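Local coordinates for ribosome-inactivating protein 3 (Zea mays, PDB 2PQG), which belongs to the plant ribosome-inactivating protein family, in which a mixed beta sheet packs against a largely helical body, at residues W51-L56 and S62-I67; Y73-R78 and T93-D98; A227-W230 and T235-I238; L244-K249 and A253-L258. All blocks are in the same frame, centred on the assembly; numbering follows the deposited sequence.

Contact 1: residues W51-L56 and S62-I67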
loop_
_atom_site.group_PDB
_atom_site.type_symbol
_atom_site.label_atom_id
_atom_site.label_comp_id
_atom_site.label_asym_id
_atom_site.label_seq_id
_atom_site.Cartn_x
_atom_site.Cartn_y
_atom_site.Cartn_z
ATOM N N TRP A 51 14.286 -5.267 3.083
ATOM C CA TRP A 51 12.865 -5.593 3.064
ATOM C C TRP A 51 12.146 -5.425 4.387
ATOM O O TRP A 51 12.673 -5.809 5.442
ATOM C CB TRP A 51 12.664 -7.031 2.606
ATOM C CG TRP A 51 12.997 -7.294 1.163
ATOM C CD1 TRP A 51 14.216 -7.582 0.637
ATOM C CD2 TRP A 51 12.082 -7.258 0.059
ATOM N NE1 TRP A 51 14.121 -7.730 -0.729
ATOM C CE2 TRP A 51 12.821 -7.533 -1.108
ATOM C CE3 TRP A 51 10.706 -7.013 -0.052
ATOM C CZ2 TRP A 51 12.235 -7.569 -2.373
ATOM C CZ3 TRP A 51 10.126 -7.050 -1.315
ATOM C CH2 TRP A 51 10.894 -7.325 -2.457
ATOM N N LEU A 52 10.965 -4.807 4.336
ATOM C CA LEU A 52 10.128 -4.682 5.524
ATOM C C LEU A 52 9.032 -5.752 5.357
ATOM O O LEU A 52 8.332 -5.808 4.338
ATOM C CB LEU A 52 9.457 -3.307 5.648
ATOM C CG LEU A 52 8.190 -3.271 6.519
ATOM C CD1 LEU A 52 8.486 -3.773 7.922
ATOM C CD2 LEU A 52 7.657 -1.846 6.557
ATOM N N TYR A 53 8.913 -6.628 6.347
ATOM C CA TYR A 53 7.906 -7.688 6.348
ATOM C C TYR A 53 6.873 -7.410 7.425
ATOM O O TYR A 53 7.196 -7.388 8.615
ATOM C CB TYR A 53 8.525 -9.044 6.656
ATOM C CG TYR A 53 9.100 -9.747 5.463
ATOM C CD1 TYR A 53 9.984 -9.096 4.610
ATOM C CD2 TYR A 53 8.776 -11.076 5.194
ATOM C CE1 TYR A 53 10.539 -9.752 3.513
ATOM C CE2 TYR A 53 9.325 -11.745 4.098
ATOM C CZ TYR A 53 10.206 -11.074 3.262
ATOM O OH TYR A 53 10.752 -11.717 2.176
ATOM N N THR A 54 5.630 -7.188 7.017
ATOM C CA THR A 54 4.589 -6.944 7.990
ATOM C C THR A 54 3.614 -8.102 7.971
ATOM O O THR A 54 3.033 -8.434 6.942
ATOM C CB THR A 54 3.858 -5.596 7.730
ATOM O OG1 THR A 54 3.251 -5.600 6.432
ATOM C CG2 THR A 54 4.847 -4.452 7.802
ATOM N N GLU A 55 3.475 -8.739 9.126
ATOM C CA GLU A 55 2.563 -9.861 9.263
ATOM C C GLU A 55 1.243 -9.390 9.851
ATOM O O GLU A 55 1.194 -8.953 11.001
ATOM C CB GLU A 55 3.146 -10.943 10.174
ATOM C CG GLU A 55 2.419 -12.274 10.044
ATOM C CD GLU A 55 2.647 -13.200 11.222
ATOM O OE1 GLU A 55 3.811 -13.332 11.651
ATOM O OE2 GLU A 55 1.663 -13.800 11.715
ATOM N N LEU A 56 0.180 -9.460 9.054
ATOM C CA LEU A 56 -1.139 -9.061 9.517
ATOM C C LEU A 56 -1.917 -10.310 9.936
ATOM O O LEU A 56 -2.181 -11.209 9.130
ATOM C CB LEU A 56 -1.894 -8.333 8.408
ATOM C CG LEU A 56 -1.134 -7.186 7.740
ATOM C CD1 LEU A 56 -1.996 -6.586 6.624
ATOM C CD2 LEU A 56 -0.785 -6.132 8.768
ATOM N N SER A 62 -3.867 -15.329 8.717
ATOM C CA SER A 62 -2.824 -14.312 8.626
ATOM C C SER A 62 -2.082 -14.336 7.290
ATOM O O SER A 62 -2.148 -15.319 6.539
ATOM C CB SER A 62 -1.803 -14.491 9.759
ATOM O OG SER A 62 -1.067 -15.694 9.595
ATOM N N ILE A 63 -1.396 -13.236 6.995
ATOM C CA ILE A 63 -0.599 -13.127 5.783
ATOM C C ILE A 63 0.584 -12.213 6.059
ATOM O O ILE A 63 0.532 -11.351 6.940
ATOM C CB ILE A 63 -1.389 -12.542 4.583
ATOM C CG1 ILE A 63 -1.917 -11.143 4.907
ATOM C CG2 ILE A 63 -2.506 -13.475 4.200
ATOM C CD1 ILE A 63 -2.519 -10.419 3.705
ATOM N N THR A 64 1.660 -12.407 5.310
ATOM C CA THR A 64 2.836 -11.566 5.469
ATOM C C THR A 64 2.972 -10.718 4.206
ATOM O O THR A 64 2.817 -11.223 3.093
ATOM C CB THR A 64 4.113 -12.406 5.647
ATOM O OG1 THR A 64 3.905 -13.382 6.676
ATOM C CG2 THR A 64 5.284 -11.511 6.033
ATOM N N LEU A 65 3.244 -9.427 4.380
ATOM C CA LEU A 65 3.404 -8.525 3.238
ATOM C C LEU A 65 4.885 -8.242 2.978
ATOM O O LEU A 65 5.624 -7.894 3.896
ATOM C CB LEU A 65 2.676 -7.199 3.500
ATOM C CG LEU A 65 1.177 -7.194 3.823
ATOM C CD1 LEU A 65 0.733 -5.751 4.075
ATOM C CD2 LEU A 65 0.381 -7.813 2.685
ATOM N N ALA A 66 5.320 -8.402 1.733
ATOM C CA ALA A 66 6.716 -8.142 1.375
ATOM C C ALA A 66 6.837 -6.718 0.835
ATOM O O ALA A 66 6.433 -6.439 -0.297
ATOM C CB ALA A 66 7.185 -9.139 0.316
ATOM N N ILE A 67 7.407 -5.824 1.636
ATOM C CA ILE A 67 7.541 -4.429 1.241
ATOM C C ILE A 67 8.975 -3.940 1.047
ATOM O O ILE A 67 9.827 -4.136 1.905
ATOM C CB ILE A 67 6.857 -3.514 2.279
ATOM C CG1 ILE A 67 5.365 -3.835 2.346
ATOM C CG2 ILE A 67 7.076 -2.059 1.926
ATOM C CD1 ILE A 67 4.666 -3.246 3.560
#
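L52, T54 and L56 pair with I67, L65 and I63 as three antiparallel hydrogen-bonded pairs. Each pair exchanges two backbone bonds. The bond from L52 N to I67 O is 2.8 Å long. The longest of the six, from T54 N to L65 O, is 3.2 Å. The pairs Y53-A66 and E55-T64 between them are non-hydrogen-bonded. There CA-H...O contacts fill in, such as Y53 CA to L65 O at 3.4 Å.

The two segments form a beta hairpin, and their axes run at 161°. The hairpin supplies two neighbouring strands of the mixed sheet. Strand 2-7 flanks the 51-56 side and strand 74-78 the 62-67 side.

The face with L52, T54, L56, I63, L65 and I67 is apolar apart from one hydroxyl. It lies under helix 171-189, where L180 touches both L56 and I63. The branch ends L56 CD1 and L65 CD1 meet at 3.8 Å. T54 OG1 sits between its own N and carbonyl carbon (chi1 60°), which turns it to L65 CB at 3.4 Å. This buried oxygen has no polar partner in the model.

On the other face the W51 indole extends to A66 with its edge. Its CZ3 is 4.0 Å from A66 CB, and A66 O lies near the ring plane. Next along, T64 CG2 approaches Y53 CD2 at 3.6 Å, obliquely to the ring. T64 turns its other branch, OG1, to the methylene of E55, 3.8 Å from CG. The E55 chain runs on, extended, and brings OE2 into the neighbourhood of S62 OG without bonding it.

Contact 2: residues Y73-R78 and T93-D98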
loop_
_atom_site.group_PDB
_atom_site.type_symbol
_atom_site.label_atom_id
_atom_site.label_comp_id
_atom_site.label_asym_id
_atom_site.label_seq_id
_atom_site.Cartn_x
_atom_site.Cartn_y
_atom_site.Cartn_z
ATOM N N TYR A 73 6.858 0.181 -0.954
ATOM C CA TYR A 73 5.731 -0.354 -1.692
ATOM C C TYR A 73 5.680 -1.865 -1.680
ATOM O O TYR A 73 6.707 -2.535 -1.677
ATOM C CB TYR A 73 5.751 0.135 -3.132
ATOM C CG TYR A 73 4.364 0.307 -3.708
ATOM C CD1 TYR A 73 3.552 1.364 -3.301
ATOM C CD2 TYR A 73 3.862 -0.585 -4.655
ATOM C CE1 TYR A 73 2.273 1.531 -3.826
ATOM C CE2 TYR A 73 2.583 -0.430 -5.185
ATOM C CZ TYR A 73 1.795 0.633 -4.769
ATOM O OH TYR A 73 0.542 0.805 -5.312
ATOM N N LEU A 74 4.460 -2.387 -1.691
ATOM C CA LEU A 74 4.206 -3.826 -1.668
ATOM C C LEU A 74 4.650 -4.548 -2.938
ATOM O O LEU A 74 4.358 -4.099 -4.046
ATOM C CB LEU A 74 2.710 -4.058 -1.453
ATOM C CG LEU A 74 2.169 -5.474 -1.336
ATOM C CD1 LEU A 74 2.684 -6.121 -0.073
ATOM C CD2 LEU A 74 0.659 -5.413 -1.306
ATOM N N VAL A 75 5.352 -5.665 -2.782
ATOM C CA VAL A 75 5.802 -6.433 -3.939
ATOM C C VAL A 75 4.990 -7.717 -4.030
ATOM O O VAL A 75 4.655 -8.178 -5.122
ATOM C CB VAL A 75 7.292 -6.808 -3.840
ATOM C CG1 VAL A 75 7.736 -7.511 -5.112
ATOM C CG2 VAL A 75 8.125 -5.564 -3.603
ATOM N N GLY A 76 4.671 -8.290 -2.873
ATOM C CA GLY A 76 3.898 -9.518 -2.845
ATOM C C GLY A 76 3.488 -9.880 -1.435
ATOM O O GLY A 76 3.789 -9.152 -0.488
ATOM N N PHE A 77 2.810 -11.013 -1.290
ATOM C CA PHE A 77 2.363 -11.475 0.018
ATOM C C PHE A 77 2.432 -13.002 0.125
ATOM O O PHE A 77 2.332 -13.715 -0.879
ATOM C CB PHE A 77 0.936 -10.981 0.288
ATOM C CG PHE A 77 -0.117 -11.641 -0.567
ATOM C CD1 PHE A 77 -0.815 -12.751 -0.103
ATOM C CD2 PHE A 77 -0.434 -11.134 -1.823
ATOM C CE1 PHE A 77 -1.809 -13.347 -0.875
ATOM C CE2 PHE A 77 -1.429 -11.728 -2.604
ATOM C CZ PHE A 77 -2.118 -12.834 -2.124
ATOM N N ARG A 78 2.602 -13.491 1.351
ATOM C CA ARG A 78 2.708 -14.918 1.619
ATOM C C ARG A 78 1.473 -15.464 2.357
ATOM O O ARG A 78 1.003 -14.873 3.329
ATOM C CB ARG A 78 3.978 -15.163 2.441
ATOM C CG ARG A 78 4.265 -16.614 2.801
ATOM C CD ARG A 78 5.484 -16.713 3.726
ATOM N NE ARG A 78 5.689 -18.074 4.217
ATOM C CZ ARG A 78 4.899 -18.686 5.097
ATOM N NH1 ARG A 78 3.841 -18.057 5.600
ATOM N NH2 ARG A 78 5.153 -19.938 5.458
ATOM N N THR A 93 10.301 -10.404 -14.190
ATOM C CA THR A 93 11.364 -10.948 -13.365
ATOM C C THR A 93 10.978 -10.900 -11.893
ATOM O O THR A 93 10.666 -9.841 -11.360
ATOM C CB THR A 93 12.680 -10.160 -13.616
ATOM O OG1 THR A 93 13.259 -10.605 -14.852
ATOM C CG2 THR A 93 13.677 -10.348 -12.475
ATOM N N HIS A 94 10.986 -12.057 -11.247
ATOM C CA HIS A 94 10.634 -12.140 -9.840
ATOM C C HIS A 94 11.651 -11.497 -8.917
ATOM O O HIS A 94 12.857 -11.693 -9.077
ATOM C CB HIS A 94 10.468 -13.599 -9.406
ATOM C CG HIS A 94 9.114 -14.181 -9.673
ATOM N ND1 HIS A 94 8.891 -15.166 -10.612
ATOM C CD2 HIS A 94 7.910 -13.914 -9.117
ATOM C CE1 HIS A 94 7.606 -15.477 -10.625
ATOM N NE2 HIS A 94 6.990 -14.731 -9.727
ATOM N N LEU A 95 11.165 -10.696 -7.971
ATOM C CA LEU A 95 12.041 -10.093 -6.971
ATOM C C LEU A 95 11.962 -11.049 -5.759
ATOM O O LEU A 95 12.933 -11.209 -5.015
ATOM C CB LEU A 95 11.567 -8.696 -6.544
ATOM C CG LEU A 95 11.601 -7.640 -7.648
ATOM C CD1 LEU A 95 11.085 -6.328 -7.103
ATOM C CD2 LEU A 95 13.022 -7.481 -8.177
ATOM N N LEU A 96 10.806 -11.687 -5.556
ATOM C CA LEU A 96 10.629 -12.624 -4.447
ATOM C C LEU A 96 11.274 -13.975 -4.760
ATOM O O LEU A 96 11.345 -14.403 -5.919
ATOM C CB LEU A 96 9.142 -12.844 -4.166
ATOM C CG LEU A 96 8.297 -11.585 -3.931
ATOM C CD1 LEU A 96 6.865 -11.978 -3.538
ATOM C CD2 LEU A 96 8.933 -10.737 -2.835
ATOM N N GLY A 97 11.768 -14.634 -3.719
ATOM C CA GLY A 97 12.351 -15.954 -3.872
ATOM C C GLY A 97 11.321 -16.926 -3.309
ATOM O O GLY A 97 10.188 -16.532 -3.018
ATOM N N ASP A 98 11.692 -18.193 -3.158
ATOM C CA ASP A 98 10.798 -19.219 -2.603
ATOM C C ASP A 98 9.640 -19.651 -3.481
ATOM O O ASP A 98 8.538 -19.841 -2.976
ATOM C CB ASP A 98 10.231 -18.780 -1.243
ATOM C CG ASP A 98 11.242 -18.902 -0.111
ATOM O OD1 ASP A 98 12.360 -19.407 -0.352
ATOM O OD2 ASP A 98 10.909 -18.497 1.026
#
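V75 and G76 face L95 and L96 across backbones too far apart for strand pairing, with the CA atoms of G76 and L96 7.6 Å apart. V75 and G76 both bond to A66 on the neighbouring strand, consistent with a beta bulge. In keeping with this, V75 does not have extended backbone angles (psi -37°). V75 CB therefore points to the loop, and G76 next to it presents its bare CA on the same side.

L96 packs against V75 and G76. Its CG lies beside its own N (chi1 -54°), and its two methyls divide the work. CD1 touches G76 CA at 3.9 Å, where the absence of a side chain lets it come down on the backbone. CD2 goes to V75 CG1 at 4.1 Å. V75 and L96 lie alongside, pointing opposite ways.

L95 meets the same V75 methyl, with CD1 4.1 Å from CG1. The L95 side chain lies roughly perpendicular to that of V75. V75 CG1 is thus shared by two leucines, and the contact is wholly apolar.

Further packing places the two leucines. L96 also touches W84 of strand 84-86, and L95 touches R68 of strand 62-68.

The loop backbone is held by E86, whose two carboxylate oxygens take the N-H groups of L95 and L96. Helix 171-189 touches L74 on the other side of strand 74-78. The arrangement is that of a connecting loop, between strands 84-86 and 101-102, folded back over the sheet face that the helix does not cover.

Contact 3: residues A227-W230 and T235-I238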
loop_
_atom_site.group_PDB
_atom_site.type_symbol
_atom_site.label_atom_id
_atom_site.label_comp_id
_atom_site.label_asym_id
_atom_site.label_seq_id
_atom_site.Cartn_x
_atom_site.Cartn_y
_atom_site.Cartn_z
ATOM N N ALA A 227 10.398 17.959 -2.049
ATOM C CA ALA A 227 10.999 17.957 -0.721
ATOM C C ALA A 227 12.467 18.330 -0.853
ATOM O O ALA A 227 12.989 19.135 -0.077
ATOM C CB ALA A 227 10.855 16.588 -0.081
ATOM N N PHE A 228 13.121 17.744 -1.852
ATOM C CA PHE A 228 14.534 18.011 -2.111
ATOM C C PHE A 228 14.765 19.407 -2.696
ATOM O O PHE A 228 15.759 20.063 -2.375
ATOM C CB PHE A 228 15.116 16.953 -3.053
ATOM C CG PHE A 228 15.559 15.694 -2.353
ATOM C CD1 PHE A 228 14.630 14.789 -1.839
ATOM C CD2 PHE A 228 16.915 15.419 -2.202
ATOM C CE1 PHE A 228 15.050 13.633 -1.181
ATOM C CE2 PHE A 228 17.343 14.268 -1.545
ATOM C CZ PHE A 228 16.410 13.372 -1.037
ATOM N N GLU A 229 13.851 19.859 -3.553
ATOM C CA GLU A 229 13.972 21.187 -4.141
ATOM C C GLU A 229 13.842 22.264 -3.064
ATOM O O GLU A 229 14.517 23.291 -3.126
ATOM C CB GLU A 229 12.899 21.416 -5.207
ATOM C CG GLU A 229 12.848 22.863 -5.691
ATOM C CD GLU A 229 11.867 23.093 -6.826
ATOM O OE1 GLU A 229 11.618 24.277 -7.150
ATOM O OE2 GLU A 229 11.352 22.102 -7.396
ATOM N N TRP A 230 12.963 22.026 -2.090
ATOM C CA TRP A 230 12.748 22.981 -1.012
ATOM C C TRP A 230 13.897 22.964 -0.026
ATOM O O TRP A 230 14.051 23.881 0.788
ATOM C CB TRP A 230 11.407 22.718 -0.309
ATOM C CG TRP A 230 10.249 23.381 -1.001
ATOM C CD1 TRP A 230 10.236 24.615 -1.587
ATOM C CD2 TRP A 230 8.926 22.855 -1.146
ATOM N NE1 TRP A 230 8.984 24.892 -2.086
ATOM C CE2 TRP A 230 8.161 23.828 -1.831
ATOM C CE3 TRP A 230 8.312 21.658 -0.760
ATOM C CZ2 TRP A 230 6.813 23.639 -2.139
ATOM C CZ3 TRP A 230 6.967 21.473 -1.069
ATOM C CH2 TRP A 230 6.235 22.461 -1.753
ATOM N N THR A 235 11.952 28.852 -0.652
ATOM C CA THR A 235 10.973 29.849 -0.997
ATOM C C THR A 235 10.366 29.579 -2.356
ATOM O O THR A 235 9.359 30.174 -2.722
ATOM C CB THR A 235 11.616 31.262 -1.012
ATOM O OG1 THR A 235 12.848 31.234 -1.761
ATOM C CG2 THR A 235 11.894 31.736 0.399
ATOM N N ALA A 236 10.973 28.670 -3.102
ATOM C CA ALA A 236 10.497 28.348 -4.439
ATOM C C ALA A 236 9.039 27.930 -4.491
ATOM O O ALA A 236 8.575 27.181 -3.630
ATOM C CB ALA A 236 11.374 27.243 -5.056
ATOM N N VAL A 237 8.313 28.431 -5.493
ATOM C CA VAL A 237 6.918 28.056 -5.680
ATOM C C VAL A 237 6.932 26.865 -6.647
ATOM O O VAL A 237 7.671 26.860 -7.650
ATOM C CB VAL A 237 6.063 29.205 -6.258
ATOM C CG1 VAL A 237 6.589 29.629 -7.603
ATOM C CG2 VAL A 237 4.623 28.740 -6.361
ATOM N N ILE A 238 6.095 25.871 -6.359
ATOM C CA ILE A 238 6.052 24.643 -7.134
ATOM C C ILE A 238 4.703 24.347 -7.757
ATOM O O ILE A 238 3.782 23.893 -7.075
ATOM C CB ILE A 238 6.468 23.464 -6.236
ATOM C CG1 ILE A 238 7.741 23.833 -5.453
ATOM C CG2 ILE A 238 6.704 22.210 -7.061
ATOM C CD1 ILE A 238 8.574 22.631 -5.033
#
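The W230 indole meets A236 with its edge and I238 with a face. The edge contact is a hydrogen bond. W230 NE1 donates to A236 O at 2.8 Å, with an N-H...O angle of 167°. The acceptor lies almost in the indole plane, only 6° out of it. The bond satisfies the one N-H of a buried ring and helps fix its rotation.

The I238 side chain points back at W230 and lays its CD1 methyl over one face of the indole. This is a CH-pi contact. CD1 is 3.7 Å from the centroid of the W230 six-membered ring, and it lies off-centre, nearer the CE2-CZ2 side. The line to the centroid is 24° off the ring normal. I238 CG1 follows along the same side, 3.4 Å from W230 CZ2, so the packing is tight.

The contact closes the link between two helices. W230 belongs to helix 220-232, and I238 is the N-cap residue of helix 239-242. The loop between them folds back against the end of the first helix. M241, in the second helix, also touches W230.

E229 precedes W230 on the helix and reaches toward the same loop. Its chain is extended, which carries the carboxylate out to the loop residues. E229 OE1 lies 3.6 Å from A236 CB. E229 OE2 lies 3.7 Å from I238 CD1, the same methyl that covers the indole. Both are contacts with methyl groups and add no polar bond across these segments.

Contact 4: residues L244-K249 and A253-L258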
loop_
_atom_site.group_PDB
_atom_site.type_symbol
_atom_site.label_atom_id
_atom_site.label_comp_id
_atom_site.label_asym_id
_atom_site.label_seq_id
_atom_site.Cartn_x
_atom_site.Cartn_y
_atom_site.Cartn_z
ATOM N N LEU A 244 -1.575 20.512 -6.412
ATOM C CA LEU A 244 -2.085 19.532 -5.461
ATOM C C LEU A 244 -2.605 20.068 -4.146
ATOM O O LEU A 244 -3.011 19.295 -3.271
ATOM C CB LEU A 244 -0.985 18.497 -5.209
ATOM C CG LEU A 244 -0.588 17.572 -6.375
ATOM C CD1 LEU A 244 0.784 16.963 -6.141
ATOM C CD2 LEU A 244 -1.647 16.484 -6.528
ATOM N N GLY A 245 -2.592 21.386 -4.021
ATOM C CA GLY A 245 -3.034 22.007 -2.791
ATOM C C GLY A 245 -1.877 22.063 -1.791
ATOM O O GLY A 245 -2.113 22.037 -0.580
ATOM N N ILE A 246 -0.625 22.109 -2.276
ATOM C CA ILE A 246 0.559 22.190 -1.408
ATOM C C ILE A 246 1.397 23.338 -1.938
ATOM O O ILE A 246 1.760 23.389 -3.131
ATOM C CB ILE A 246 1.302 20.868 -1.356
ATOM C CG1 ILE A 246 0.275 19.733 -1.245
ATOM C CG2 ILE A 246 2.197 20.878 -0.120
ATOM C CD1 ILE A 246 0.911 18.367 -1.315
ATOM N N LYS A 247 1.722 24.274 -1.052
ATOM C CA LYS A 247 2.445 25.479 -1.445
ATOM C C LYS A 247 3.907 25.422 -1.010
ATOM O O LYS A 247 4.811 25.713 -1.793
ATOM C CB LYS A 247 1.772 26.723 -0.861
ATOM C CG LYS A 247 0.784 26.427 0.256
ATOM C CD LYS A 247 0.236 27.708 0.862
ATOM C CE LYS A 247 -1.228 27.905 0.504
ATOM N NZ LYS A 247 -1.586 29.347 0.405
ATOM N N ASP A 248 4.130 25.045 0.245
ATOM C CA ASP A 248 5.421 25.221 0.886
ATOM C C ASP A 248 5.780 24.001 1.726
ATOM O O ASP A 248 4.897 23.219 2.099
ATOM C CB ASP A 248 5.503 26.507 1.725
ATOM C CG ASP A 248 4.364 26.659 2.670
ATOM O OD1 ASP A 248 3.911 25.640 3.228
ATOM O OD2 ASP A 248 3.918 27.803 2.871
ATOM N N LYS A 249 7.069 23.831 2.015
ATOM C CA LYS A 249 7.527 22.670 2.766
ATOM C C LYS A 249 6.765 22.456 4.056
ATOM O O LYS A 249 6.637 21.324 4.525
ATOM C CB LYS A 249 9.041 22.737 3.050
ATOM C CG LYS A 249 9.468 23.627 4.208
ATOM C CD LYS A 249 10.742 23.114 4.920
ATOM C CE LYS A 249 11.936 22.892 3.983
ATOM N NZ LYS A 249 12.412 24.121 3.273
ATOM N N ALA A 253 4.975 19.059 5.188
ATOM C CA ALA A 253 5.338 18.328 6.395
ATOM C C ALA A 253 4.102 17.761 7.096
ATOM O O ALA A 253 4.194 16.864 7.939
ATOM C CB ALA A 253 6.114 19.233 7.345
ATOM N N ARG A 254 2.934 18.272 6.748
ATOM C CA ARG A 254 1.682 17.801 7.344
ATOM C C ARG A 254 1.081 16.696 6.481
ATOM O O ARG A 254 0.028 16.136 6.812
ATOM C CB ARG A 254 0.674 18.940 7.391
ATOM C CG ARG A 254 0.738 19.818 8.611
ATOM C CD ARG A 254 -0.618 19.913 9.297
ATOM N NE ARG A 254 -1.011 18.657 9.936
ATOM C CZ ARG A 254 -2.091 18.508 10.700
ATOM N NH1 ARG A 254 -2.895 19.540 10.925
ATOM N NH2 ARG A 254 -2.366 17.330 11.246
ATOM N N ILE A 255 1.782 16.336 5.414
ATOM C CA ILE A 255 1.279 15.410 4.423
ATOM C C ILE A 255 2.082 14.144 4.209
ATOM O O ILE A 255 1.535 13.046 4.246
ATOM C CB ILE A 255 1.163 16.202 3.090
ATOM C CG1 ILE A 255 0.049 17.255 3.181
ATOM C CG2 ILE A 255 0.948 15.284 1.916
ATOM C CD1 ILE A 255 -0.062 18.133 1.949
ATOM N N VAL A 256 3.367 14.322 3.926
ATOM C CA VAL A 256 4.256 13.186 3.722
ATOM C C VAL A 256 5.109 12.989 4.968
ATOM O O VAL A 256 5.587 13.950 5.572
ATOM C CB VAL A 256 5.189 13.369 2.507
ATOM C CG1 VAL A 256 4.429 13.066 1.228
ATOM C CG2 VAL A 256 5.730 14.785 2.481
ATOM N N ALA A 257 5.287 11.732 5.357
ATOM C CA ALA A 257 6.071 11.393 6.538
ATOM C C ALA A 257 7.462 10.938 6.130
ATOM O O ALA A 257 8.438 11.254 6.799
ATOM C CB ALA A 257 5.364 10.296 7.342
ATOM N N LEU A 258 7.550 10.204 5.026
ATOM C CA LEU A 258 8.833 9.717 4.536
ATOM C C LEU A 258 8.990 10.011 3.044
ATOM O O LEU A 258 8.123 9.655 2.239
ATOM C CB LEU A 258 8.944 8.213 4.773
ATOM C CG LEU A 258 8.813 7.720 6.216
ATOM C CD1 LEU A 258 8.600 6.209 6.205
ATOM C CD2 LEU A 258 10.046 8.100 7.023
#
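I246, before the one-turn helix 249-252, and I255, after it, meet tip to tip. The turn has a loop at each end, and the two loops close on each other. G245 opens the first loop with positive phi, in the Schellman motif that ends helix 239-242. D248 then caps the short turn, its OD1 accepting from the backbone N of E251.

I255 has the most surface covered in this contact. It uses a single atom, the terminal methyl CD1. That methyl lies 3.4 Å from I246 CD1, which is tight for two methyl groups. It also touches I246 CG1 at 3.6 Å and, more loosely, CG2. I255 CD1 is thus in contact with both branches of I246.

I246 is the buried partner on the first loop. Its CG1 branch continues straight to CD1 (chi2 175°), which sends the methyl out to I255. Q216 of helix 211-217 touches both isoleucines and covers the pair. The backbone of I255 is bonded to T192.

K249 joins the contact through its backbone; its CB points away from 253-258. The ammonium group is used elsewhere: NZ donates to the backbone O of W230. The K249 side chain also touches F37 and P234. K249 O faces A253, whose CB methyl lies 3.5 Å away. The same oxygen accepts from A253 N at 2.9 Å, across one helical turn. The bond is bent, with an N-H...O angle of 131°, and the donor is tilted from the carbonyl plane.

In the fold
From the N terminus, contact 1 closes the hairpin of strands 51-57 and 62-68. The next strand, 74-78, pairs with 62-68 and starts contact 2, which closes the longer loop through strand 84-86. Contacts 1 and 2 adjoin in the sheet, with W51 packed on V75. The chain then runs through the helical body. Contact 3 closes the turn after helix 220-232, and contact 4 closes the short turn 249-252. Their centres are about 11 Å apart, and W230 packs against D248. All four lie in series, none nested or crossing. Contacts 1 and 3 are about 34 Å apart, centre to centre.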